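Long-range contacts in BtGH115A (Bacteroides thetaiotaomicron, PDB 5BY3), which is a family GH115 4-O-methyl-alpha-glucuronidase with specificity for decorated arabinogalactans: residues A[391-396]-A[431-436]; A[165-170]-A[212-217]; A[130-135]-A[204-209]. All blocks are in the same frame, centred on the assembly; numbering follows the deposited sequence.

Contact 1: residues A[391-396]-A[431-436]; sequences YYHVSY and ILNVGD. With NI (nickel (II) ion), chain C.
Y391 reaches across to N433 with its hydroxyl: CG lies anti to the backbone N (chi1 169°), which lays the ring beside the asparagine, its plane nearly parallel to the amide. N433 ND2 donates to Y391 OH at 3.0 Å, a bent bond with the hydroxyl tilted from the amide plane. Y392 carries the parallel strand pairing: its N donates to I431 O at 2.8 Å, and its O accepts from N433 N at 2.7 Å. N433 CB makes an off-centre CH-pi contact with the H393 ring, 4.1 Å from its centroid. V394 N closes the ladder on N433 O at 3.1 Å, while V394 CG1 packs on L432 CD1. S395 OG reaches N433 OD1 through a water, and that same OD1 accepts from G435 N, making an Asx turn that leads toward D436, a nickel ligand through OD2. With an alanine at N433, Y391 OH would probably lose its amide donor and the turn its side-chain acceptor. These are neighbouring strands of the TIM-barrel beta-alpha-beta unit 388-393, 411-423, 429-433; Y392 and V394 pack on helix 411-423, L432 on helix 441-452, and strand 162-166 flanks strand 429-433 on its other edge.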
loop_
_atom_site.group_PDB
_atom_site.type_symbol
_atom_site.label_atom_id
_atom_site.label_comp_id
_atom_site.label_asym_id
_atom_site.label_seq_id
_atom_site.Cartn_x
_atom_site.Cartn_y
_atom_site.Cartn_z
ATOM N N TYR A 391 -0.937 9.355 -2.709
ATOM C CA TYR A 391 -0.118 8.373 -3.349
ATOM C C TYR A 391 0.751 7.810 -2.228
ATOM O O TYR A 391 1.580 8.535 -1.663
ATOM C CB TYR A 391 0.738 9.025 -4.436
ATOM C CG TYR A 391 1.845 8.157 -5.024
ATOM C CD1 TYR A 391 1.636 6.780 -5.349
ATOM C CD2 TYR A 391 3.100 8.709 -5.298
ATOM C CE1 TYR A 391 2.669 5.998 -5.906
ATOM C CE2 TYR A 391 4.132 7.930 -5.854
ATOM C CZ TYR A 391 3.922 6.583 -6.143
ATOM O OH TYR A 391 4.966 5.842 -6.678
ATOM N N TYR A 392 0.526 6.518 -1.920
ATOM C CA TYR A 392 1.126 5.787 -0.797
ATOM C C TYR A 392 1.989 4.628 -1.303
ATOM O O TYR A 392 1.679 4.053 -2.351
ATOM C CB TYR A 392 0.022 5.242 0.107
ATOM C CG TYR A 392 0.433 4.904 1.551
ATOM C CD1 TYR A 392 0.429 5.875 2.543
ATOM C CD2 TYR A 392 0.781 3.604 1.921
ATOM C CE1 TYR A 392 0.777 5.566 3.854
ATOM C CE2 TYR A 392 1.120 3.288 3.223
ATOM C CZ TYR A 392 1.114 4.278 4.185
ATOM O OH TYR A 392 1.443 3.989 5.481
ATOM N N HIS A 393 3.046 4.289 -0.556
ATOM C CA HIS A 393 3.980 3.229 -0.937
ATOM C C HIS A 393 3.933 2.033 -0.006
ATOM O O HIS A 393 4.097 2.202 1.199
ATOM C CB HIS A 393 5.431 3.742 -0.950
ATOM C CG HIS A 393 5.778 4.581 -2.135
ATOM N ND1 HIS A 393 5.427 5.914 -2.234
ATOM C CD2 HIS A 393 6.466 4.287 -3.261
ATOM C CE1 HIS A 393 5.881 6.402 -3.375
ATOM N NE2 HIS A 393 6.517 5.436 -4.016
ATOM N N VAL A 394 3.722 0.839 -0.557
ATOM C CA VAL A 394 4.069 -0.420 0.170
ATOM C C VAL A 394 5.267 -1.127 -0.489
ATOM O O VAL A 394 5.660 -2.214 -0.102
ATOM C CB VAL A 394 2.880 -1.409 0.367
ATOM C CG1 VAL A 394 1.800 -0.808 1.276
ATOM C CG2 VAL A 394 2.312 -1.866 -0.964
ATOM N N SER A 395 5.857 -0.446 -1.472
ATOM C CA SER A 395 7.062 -0.905 -2.175
ATOM C C SER A 395 7.867 0.314 -2.682
ATOM O O SER A 395 7.294 1.339 -3.019
ATOM C CB SER A 395 6.669 -1.851 -3.311
ATOM O OG SER A 395 7.800 -2.191 -4.073
ATOM N N TYR A 396 9.189 0.221 -2.713
ATOM C CA TYR A 396 9.939 1.378 -3.157
ATOM C C TYR A 396 11.345 1.085 -3.606
ATOM O O TYR A 396 12.006 0.187 -3.079
ATOM C CB TYR A 396 9.962 2.414 -2.037
ATOM C CG TYR A 396 10.709 3.667 -2.318
ATOM C CD1 TYR A 396 10.243 4.570 -3.253
ATOM C CD2 TYR A 396 11.881 3.969 -1.622
ATOM C CE1 TYR A 396 10.933 5.749 -3.526
ATOM C CE2 TYR A 396 12.559 5.166 -1.853
ATOM C CZ TYR A 396 12.082 6.048 -2.823
ATOM O OH TYR A 396 12.716 7.248 -3.059
ATOM N N ILE A 431 -4.078 5.988 -4.131
ATOM C CA ILE A 431 -3.291 5.260 -5.090
ATOM C C ILE A 431 -2.121 4.641 -4.371
ATOM O O ILE A 431 -1.282 5.351 -3.714
ATOM C CB ILE A 431 -2.747 6.145 -6.241
ATOM C CG1 ILE A 431 -3.868 6.775 -7.079
ATOM C CG2 ILE A 431 -1.766 5.329 -7.098
ATOM C CD1 ILE A 431 -4.716 5.842 -7.947
ATOM N N LEU A 432 -2.053 3.310 -4.521
ATOM C CA LEU A 432 -1.043 2.499 -3.854
ATOM C C LEU A 432 0.074 2.045 -4.797
ATOM O O LEU A 432 -0.187 1.390 -5.820
ATOM C CB LEU A 432 -1.735 1.302 -3.215
ATOM C CG LEU A 432 -0.977 0.309 -2.316
ATOM C CD1 LEU A 432 -0.305 0.981 -1.132
ATOM C CD2 LEU A 432 -1.994 -0.706 -1.857
ATOM N N ASN A 433 1.319 2.364 -4.452
ATOM C CA ASN A 433 2.447 1.747 -5.133
ATOM C C ASN A 433 2.631 0.330 -4.635
ATOM O O ASN A 433 2.894 0.120 -3.425
ATOM C CB ASN A 433 3.723 2.522 -4.878
ATOM C CG ASN A 433 4.865 2.046 -5.751
ATOM O OD1 ASN A 433 4.941 0.875 -6.105
ATOM N ND2 ASN A 433 5.734 2.951 -6.123
ATOM N N VAL A 434 2.483 -0.642 -5.546
ATOM C CA VAL A 434 2.367 -2.056 -5.126
ATOM C C VAL A 434 3.469 -2.966 -5.638
ATOM O O VAL A 434 3.379 -4.212 -5.477
ATOM C CB VAL A 434 1.025 -2.704 -5.530
ATOM C CG1 VAL A 434 -0.133 -1.999 -4.868
ATOM C CG2 VAL A 434 0.883 -2.811 -7.054
ATOM N N GLY A 435 4.464 -2.365 -6.297
ATOM C CA GLY A 435 5.567 -3.126 -6.872
ATOM C C GLY A 435 5.013 -4.078 -7.924
ATOM O O GLY A 435 4.343 -3.632 -8.883
ATOM N N ASP A 436 5.250 -5.387 -7.712
ATOM C CA ASP A 436 4.802 -6.468 -8.629
ATOM C C ASP A 436 3.449 -7.055 -8.252
ATOM O O ASP A 436 3.110 -8.138 -8.750
ATOM C CB ASP A 436 5.805 -7.626 -8.626
ATOM C CG ASP A 436 7.235 -7.174 -8.847
ATOM O OD1 ASP A 436 7.573 -6.855 -10.009
ATOM O OD2 ASP A 436 8.029 -7.176 -7.880
HETATM NI NI NI C . 8.764 -6.521 -5.696
HETATM O O HOH W 1 7.452 -0.446 -6.068
HETATM O O HOH W 2 6.251 -6.601 -5.396
HETATM O O HOH W 3 10.866 -6.854 -6.981
#

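Contact 2: residues A[165-170]-A[212-217]; sequences IFINDE and WPAMHE
F166 and W212 meet edge to face: the indole brings its CE3 edge over the phenyl ring, 3.6 Å from F166 CG, with the planes at 60°. The phenylalanine CG stands anti to its own backbone N (chi1 174°), which also carries F166 CD1 to 3.5 Å from W212 CB and lets M215 CG, of a selenomethionine, touch the ring's edge. On the far side of the backbone, I167 CG2 rests on A214 CB at 4.0 Å. Backbone bonds join the chains as parallel strands: W212 N gives a nearly straight bond to I165 O at 2.9 Å, and I167 N a weak one back to W212 O. Past that bridge A214 CA still meets I167 O, and a water joins in, accepting from M215 N and lying within bonding distance of I167 O and E170 OE1. The acidic side chains gather round H216. D169 OD1 lies 3.5 Å from H216 CE1, its carboxylate almost perpendicular to the imidazole, and the D169 backbone N sits over one ring face. The contact thus changes from aromatic packing at the strand ends to buried acids, histidine and water in the loops, where the polar groups are taken up by partners of their own: H216 ND1 is hydrogen-bonded to D171 OD1, E170 has its strongest polar partner in T219, and the water lies beside E170 OE1.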
loop_
_atom_site.group_PDB
_atom_site.type_symbol
_atom_site.label_atom_id
_atom_site.label_comp_id
_atom_site.label_asym_id
_atom_site.label_seq_id
_atom_site.Cartn_x
_atom_site.Cartn_y
_atom_site.Cartn_z
ATOM N N ILE A 165 -4.129 1.108 -7.973
ATOM C CA ILE A 165 -2.767 0.693 -7.771
ATOM C C ILE A 165 -1.886 1.216 -8.878
ATOM O O ILE A 165 -2.344 1.517 -9.976
ATOM C CB ILE A 165 -2.667 -0.865 -7.710
ATOM C CG1 ILE A 165 -2.851 -1.500 -9.114
ATOM C CG2 ILE A 165 -3.608 -1.428 -6.622
ATOM C CD1 ILE A 165 -2.564 -2.993 -9.189
ATOM N N PHE A 166 -0.603 1.259 -8.577
ATOM C CA PHE A 166 0.448 1.580 -9.496
ATOM C C PHE A 166 1.457 0.390 -9.596
ATOM O O PHE A 166 2.190 0.148 -8.652
ATOM C CB PHE A 166 1.102 2.908 -8.968
ATOM C CG PHE A 166 2.345 3.366 -9.725
ATOM C CD1 PHE A 166 2.553 3.045 -11.082
ATOM C CD2 PHE A 166 3.307 4.147 -9.071
ATOM C CE1 PHE A 166 3.697 3.472 -11.760
ATOM C CE2 PHE A 166 4.448 4.577 -9.743
ATOM C CZ PHE A 166 4.628 4.260 -11.104
ATOM N N ILE A 167 1.496 -0.354 -10.716
ATOM C CA ILE A 167 2.574 -1.318 -10.906
ATOM C C ILE A 167 3.852 -0.513 -11.213
ATOM O O ILE A 167 3.872 0.252 -12.180
ATOM C CB ILE A 167 2.315 -2.385 -12.007
ATOM C CG1 ILE A 167 1.340 -3.475 -11.592
ATOM C CG2 ILE A 167 3.584 -3.174 -12.301
ATOM C CD1 ILE A 167 -0.011 -3.007 -11.144
ATOM N N ASN A 168 4.888 -0.703 -10.385
ATOM C CA ASN A 168 6.157 0.059 -10.409
ATOM C C ASN A 168 7.280 -0.828 -9.954
ATOM O O ASN A 168 7.029 -1.833 -9.316
ATOM C CB ASN A 168 6.072 1.228 -9.414
ATOM C CG ASN A 168 7.111 2.317 -9.656
ATOM O OD1 ASN A 168 7.494 2.601 -10.795
ATOM N ND2 ASN A 168 7.518 2.978 -8.587
ATOM N N ASP A 169 8.530 -0.474 -10.248
ATOM C CA ASP A 169 9.667 -1.307 -9.813
ATOM C C ASP A 169 9.530 -2.787 -10.242
ATOM O O ASP A 169 9.985 -3.724 -9.539
ATOM C CB ASP A 169 9.881 -1.170 -8.297
ATOM C CG ASP A 169 10.138 0.288 -7.862
ATOM O OD1 ASP A 169 11.048 0.957 -8.437
ATOM O OD2 ASP A 169 9.432 0.770 -6.935
ATOM N N GLU A 170 8.943 -2.960 -11.430
ATOM C CA GLU A 170 8.535 -4.229 -11.998
ATOM C C GLU A 170 9.654 -5.005 -12.714
ATOM O O GLU A 170 9.373 -6.097 -13.248
ATOM C CB GLU A 170 7.339 -4.020 -12.967
ATOM C CG GLU A 170 7.680 -3.348 -14.318
ATOM C CD GLU A 170 7.614 -1.813 -14.333
ATOM O OE1 GLU A 170 7.790 -1.193 -13.283
ATOM O OE2 GLU A 170 7.379 -1.205 -15.412
ATOM N N TRP A 212 -2.467 2.857 -12.544
ATOM C CA TRP A 212 -1.298 3.496 -13.127
ATOM C C TRP A 212 -0.445 2.357 -13.665
ATOM O O TRP A 212 0.128 1.611 -12.898
ATOM C CB TRP A 212 -0.508 4.298 -12.090
ATOM C CG TRP A 212 -1.181 5.537 -11.531
ATOM C CD1 TRP A 212 -2.465 6.002 -11.774
ATOM C CD2 TRP A 212 -0.607 6.450 -10.590
ATOM N NE1 TRP A 212 -2.695 7.164 -11.066
ATOM C CE2 TRP A 212 -1.583 7.449 -10.319
ATOM C CE3 TRP A 212 0.647 6.537 -9.963
ATOM C CZ2 TRP A 212 -1.330 8.505 -9.453
ATOM C CZ3 TRP A 212 0.892 7.577 -9.103
ATOM C CH2 TRP A 212 -0.071 8.547 -8.860
ATOM N N PRO A 213 -0.376 2.202 -14.999
ATOM C CA PRO A 213 0.311 1.051 -15.607
ATOM C C PRO A 213 1.808 1.088 -15.354
ATOM O O PRO A 213 2.302 2.142 -14.993
ATOM C CB PRO A 213 0.037 1.251 -17.092
ATOM C CG PRO A 213 -0.080 2.745 -17.252
ATOM C CD PRO A 213 -0.783 3.206 -16.011
ATOM N N ALA A 214 2.514 -0.044 -15.533
ATOM C CA ALA A 214 4.017 -0.103 -15.488
ATOM C C ALA A 214 4.581 0.851 -16.497
ATOM O O ALA A 214 4.004 1.011 -17.575
ATOM C CB ALA A 214 4.527 -1.500 -15.815
HETATM N N MSE A 215 5.723 1.447 -16.192
HETATM C CA MSE A 215 6.221 2.555 -17.004
HETATM C C MSE A 215 7.700 2.694 -16.913
HETATM O O MSE A 215 8.274 3.677 -17.393
HETATM C CB MSE A 215 5.514 3.867 -16.575
HETATM C CG MSE A 215 5.570 4.275 -15.096
HETATM SE SE MSE A 215 7.381 4.754 -14.469
HETATM C CE MSE A 215 7.378 6.709 -14.756
ATOM N N HIS A 216 8.343 1.731 -16.275
ATOM C CA HIS A 216 9.792 1.729 -16.222
ATOM C C HIS A 216 10.380 1.575 -17.618
ATOM O O HIS A 216 9.781 0.931 -18.479
ATOM C CB HIS A 216 10.278 0.626 -15.279
ATOM C CG HIS A 216 10.581 1.120 -13.898
ATOM N ND1 HIS A 216 11.509 0.515 -13.074
ATOM C CD2 HIS A 216 10.109 2.186 -13.213
ATOM C CE1 HIS A 216 11.584 1.180 -11.938
ATOM N NE2 HIS A 216 10.744 2.200 -11.998
ATOM N N GLU A 217 11.555 2.177 -17.822
ATOM C CA GLU A 217 12.315 2.099 -19.090
ATOM C C GLU A 217 12.388 0.681 -19.675
ATOM O O GLU A 217 12.198 0.510 -20.874
ATOM C CB GLU A 217 13.701 2.798 -19.006
ATOM C CG GLU A 217 14.489 2.658 -17.685
ATOM C CD GLU A 217 13.967 3.521 -16.513
ATOM O OE1 GLU A 217 13.730 2.960 -15.411
ATOM O OE2 GLU A 217 13.806 4.755 -16.678
HETATM O O HOH W 4 6.408 1.219 -13.342
#

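Contact 3: residues A[130-135]-A[204-209]; sequences SPWEWW and LRLRAN
A type I beta turn from S130 to E133 meets the C-terminal end of helix 193-205, where the chain leaves the helix through a Schellman motif with R207 at positive phi. The turn is closed by E133 N bonding to S130 O, and is further pinned by an ST turn: S130 OG accepts from W132 N at 2.8 Å while also bonding to E473. Across the contact, R205 lies along the turn. Its chain is extended from CG to NE, and this carries R205 CD past the backbone of P131, 3.7 Å from P131 O, before the guanidinium arrives at E133. There R205 NH2 and E133 OE1 form a salt bridge at 3.1 Å; as a hydrogen bond it is weak, bent to 126° at the hydrogen, and the carboxylate and guanidinium planes stand 78° apart rather than meeting flat, two atoms to two. A water in the guanidinium plane forms a second link, accepting from R205 NE at 3.0 Å and donating to E133 OE1 at 2.8 Å. Both charges are shared more widely: R205 NH1 is paired with D50, and E133 OE1 also takes R49, so the pair is part of a network of alternating charges. Beneath it the contact turns apolar. L206 CD2 touches P131 CB at 3.8 Å, the two side chains crossing at about a right angle, and the same methyl approaches W132 CZ2 more loosely at 4.4 Å. W132 NE1 bonds to E445 of helix 441-452, on which L206 also packs, while P131 and W132 touch R472 of helix 462-473. The turn is therefore wedged among three helices, 193-205, 441-452 and 462-473, in the stretch of chain between helix 113-126 and strand 145-148.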
loop_
_atom_site.group_PDB
_atom_site.type_symbol
_atom_site.label_atom_id
_atom_site.label_comp_id
_atom_site.label_asym_id
_atom_site.label_seq_id
_atom_site.Cartn_x
_atom_site.Cartn_y
_atom_site.Cartn_z
ATOM N N SER A 130 -12.642 -15.388 -3.009
ATOM C CA SER A 130 -11.617 -14.404 -2.669
ATOM C C SER A 130 -11.196 -13.577 -3.907
ATOM O O SER A 130 -11.138 -14.119 -5.025
ATOM C CB SER A 130 -10.398 -15.146 -2.086
ATOM O OG SER A 130 -9.168 -14.439 -2.221
ATOM N N PRO A 131 -10.883 -12.270 -3.714
ATOM C CA PRO A 131 -10.112 -11.505 -4.718
ATOM C C PRO A 131 -8.872 -12.225 -5.281
ATOM O O PRO A 131 -8.504 -11.991 -6.437
ATOM C CB PRO A 131 -9.655 -10.265 -3.932
ATOM C CG PRO A 131 -10.793 -10.024 -2.984
ATOM C CD PRO A 131 -11.359 -11.388 -2.622
ATOM N N TRP A 132 -8.252 -13.084 -4.479
ATOM C CA TRP A 132 -7.019 -13.752 -4.851
ATOM C C TRP A 132 -7.205 -15.214 -5.331
ATOM O O TRP A 132 -6.221 -15.975 -5.448
ATOM C CB TRP A 132 -6.072 -13.684 -3.675
ATOM C CG TRP A 132 -5.983 -12.312 -3.116
ATOM C CD1 TRP A 132 -6.703 -11.805 -2.102
ATOM C CD2 TRP A 132 -5.149 -11.260 -3.589
ATOM N NE1 TRP A 132 -6.361 -10.484 -1.887
ATOM C CE2 TRP A 132 -5.412 -10.130 -2.797
ATOM C CE3 TRP A 132 -4.206 -11.165 -4.615
ATOM C CZ2 TRP A 132 -4.754 -8.929 -2.973
ATOM C CZ3 TRP A 132 -3.543 -9.974 -4.801
ATOM C CH2 TRP A 132 -3.817 -8.863 -3.982
ATOM N N GLU A 133 -8.471 -15.582 -5.567
ATOM C CA GLU A 133 -8.899 -16.777 -6.297
ATOM C C GLU A 133 -7.860 -17.218 -7.332
ATOM O O GLU A 133 -7.351 -18.343 -7.301
ATOM C CB GLU A 133 -10.240 -16.441 -6.973
ATOM C CG GLU A 133 -10.773 -17.411 -8.019
ATOM C CD GLU A 133 -10.466 -17.006 -9.442
ATOM O OE1 GLU A 133 -10.696 -15.834 -9.829
ATOM O OE2 GLU A 133 -10.009 -17.897 -10.193
ATOM N N TRP A 134 -7.535 -16.315 -8.238
ATOM C CA TRP A 134 -6.525 -16.577 -9.231
ATOM C C TRP A 134 -5.146 -16.092 -8.785
ATOM O O TRP A 134 -4.158 -16.818 -8.995
ATOM C CB TRP A 134 -6.907 -15.943 -10.561
ATOM C CG TRP A 134 -6.055 -16.480 -11.697
ATOM C CD1 TRP A 134 -6.217 -17.673 -12.377
ATOM C CD2 TRP A 134 -4.912 -15.835 -12.279
ATOM N NE1 TRP A 134 -5.239 -17.794 -13.335
ATOM C CE2 TRP A 134 -4.423 -16.693 -13.299
ATOM C CE3 TRP A 134 -4.272 -14.610 -12.048
ATOM C CZ2 TRP A 134 -3.318 -16.371 -14.081
ATOM C CZ3 TRP A 134 -3.162 -14.283 -12.821
ATOM C CH2 TRP A 134 -2.689 -15.171 -13.831
ATOM N N TRP A 135 -5.094 -14.893 -8.176
ATOM C CA TRP A 135 -3.842 -14.162 -7.966
ATOM C C TRP A 135 -2.981 -14.693 -6.801
ATOM O O TRP A 135 -1.756 -14.446 -6.730
ATOM C CB TRP A 135 -4.099 -12.651 -7.839
ATOM C CG TRP A 135 -4.179 -11.930 -9.196
ATOM C CD1 TRP A 135 -5.326 -11.660 -9.947
ATOM C CD2 TRP A 135 -3.079 -11.431 -9.964
ATOM N NE1 TRP A 135 -4.980 -11.015 -11.107
ATOM C CE2 TRP A 135 -3.615 -10.854 -11.142
ATOM C CE3 TRP A 135 -1.680 -11.405 -9.768
ATOM C CZ2 TRP A 135 -2.807 -10.283 -12.119
ATOM C CZ3 TRP A 135 -0.878 -10.824 -10.730
ATOM C CH2 TRP A 135 -1.446 -10.283 -11.913
ATOM N N LEU A 204 -11.255 -5.101 -10.076
ATOM C CA LEU A 204 -12.706 -5.272 -9.951
ATOM C C LEU A 204 -13.082 -5.988 -8.663
ATOM O O LEU A 204 -13.909 -5.494 -7.868
ATOM C CB LEU A 204 -13.262 -6.015 -11.174
ATOM C CG LEU A 204 -13.312 -5.311 -12.554
ATOM C CD1 LEU A 204 -14.251 -6.000 -13.539
ATOM C CD2 LEU A 204 -13.678 -3.837 -12.462
ATOM N N ARG A 205 -12.424 -7.122 -8.417
ATOM C CA ARG A 205 -12.729 -7.921 -7.227
ATOM C C ARG A 205 -12.350 -7.184 -5.943
ATOM O O ARG A 205 -12.912 -7.479 -4.884
ATOM C CB ARG A 205 -11.992 -9.247 -7.275
ATOM C CG ARG A 205 -12.523 -10.238 -8.264
ATOM C CD ARG A 205 -11.796 -11.568 -8.000
ATOM N NE ARG A 205 -12.043 -12.634 -8.981
ATOM C CZ ARG A 205 -13.217 -13.231 -9.174
ATOM N NH1 ARG A 205 -14.300 -12.845 -8.491
ATOM N NH2 ARG A 205 -13.330 -14.199 -10.084
ATOM N N LEU A 206 -11.370 -6.275 -6.033
ATOM C CA LEU A 206 -10.989 -5.425 -4.918
ATOM C C LEU A 206 -11.811 -4.117 -4.806
ATOM O O LEU A 206 -11.606 -3.317 -3.873
ATOM C CB LEU A 206 -9.484 -5.126 -4.975
ATOM C CG LEU A 206 -8.488 -6.249 -4.700
ATOM C CD1 LEU A 206 -7.091 -5.819 -5.121
ATOM C CD2 LEU A 206 -8.523 -6.675 -3.244
ATOM N N ARG A 207 -12.741 -3.939 -5.752
ATOM C CA ARG A 207 -13.582 -2.720 -5.951
ATOM C C ARG A 207 -12.781 -1.460 -6.236
ATOM O O ARG A 207 -13.188 -0.377 -5.871
ATOM C CB ARG A 207 -14.572 -2.437 -4.794
ATOM C CG ARG A 207 -15.431 -3.593 -4.301
ATOM C CD ARG A 207 -14.832 -4.109 -3.001
ATOM N NE ARG A 207 -15.856 -4.724 -2.169
ATOM C CZ ARG A 207 -15.773 -4.943 -0.866
ATOM N NH1 ARG A 207 -14.696 -4.604 -0.141
ATOM N NH2 ARG A 207 -16.815 -5.501 -0.290
ATOM N N ALA A 208 -11.615 -1.619 -6.838
ATOM C CA ALA A 208 -10.757 -0.518 -7.212
ATOM C C ALA A 208 -11.213 -0.121 -8.607
ATOM O O ALA A 208 -11.813 -0.946 -9.343
ATOM C CB ALA A 208 -9.298 -0.968 -7.213
ATOM N N ASN A 209 -10.972 1.139 -8.976
ATOM C CA ASN A 209 -11.442 1.621 -10.283
ATOM C C ASN A 209 -10.375 2.233 -11.167
ATOM O O ASN A 209 -10.654 2.518 -12.339
ATOM C CB ASN A 209 -12.656 2.558 -10.148
ATOM C CG ASN A 209 -12.397 3.737 -9.239
ATOM O OD1 ASN A 209 -11.245 4.051 -8.899
ATOM N ND2 ASN A 209 -13.484 4.405 -8.823
HETATM O O HOH W 5 -9.518 -13.405 -10.424
#

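Overall arrangement
Contact 1 is the most central, about 5 Å from the chain centre against 14 and 15 Å for contacts 2 and 3. All touching residues of contacts 1 and 2 are buried; E133 of contact 3 is partly exposed. Contacts 1 and 2, centres about 9 Å apart, share the parallel barrel sheet, where L432 O and F166 N, 2.8 Å apart, probably hydrogen-bond. Contact 1 is a three-bridge ladder leading to nickel ligand D436; contact 2 has one bridge and a loop passing near the metal. Contact 3 joins contact 2 only through the chain, 204-209 running through strand 210-212 into 212-217. Lacking strand pairing, it relies on a salt bridge, water and apolar packing among helices.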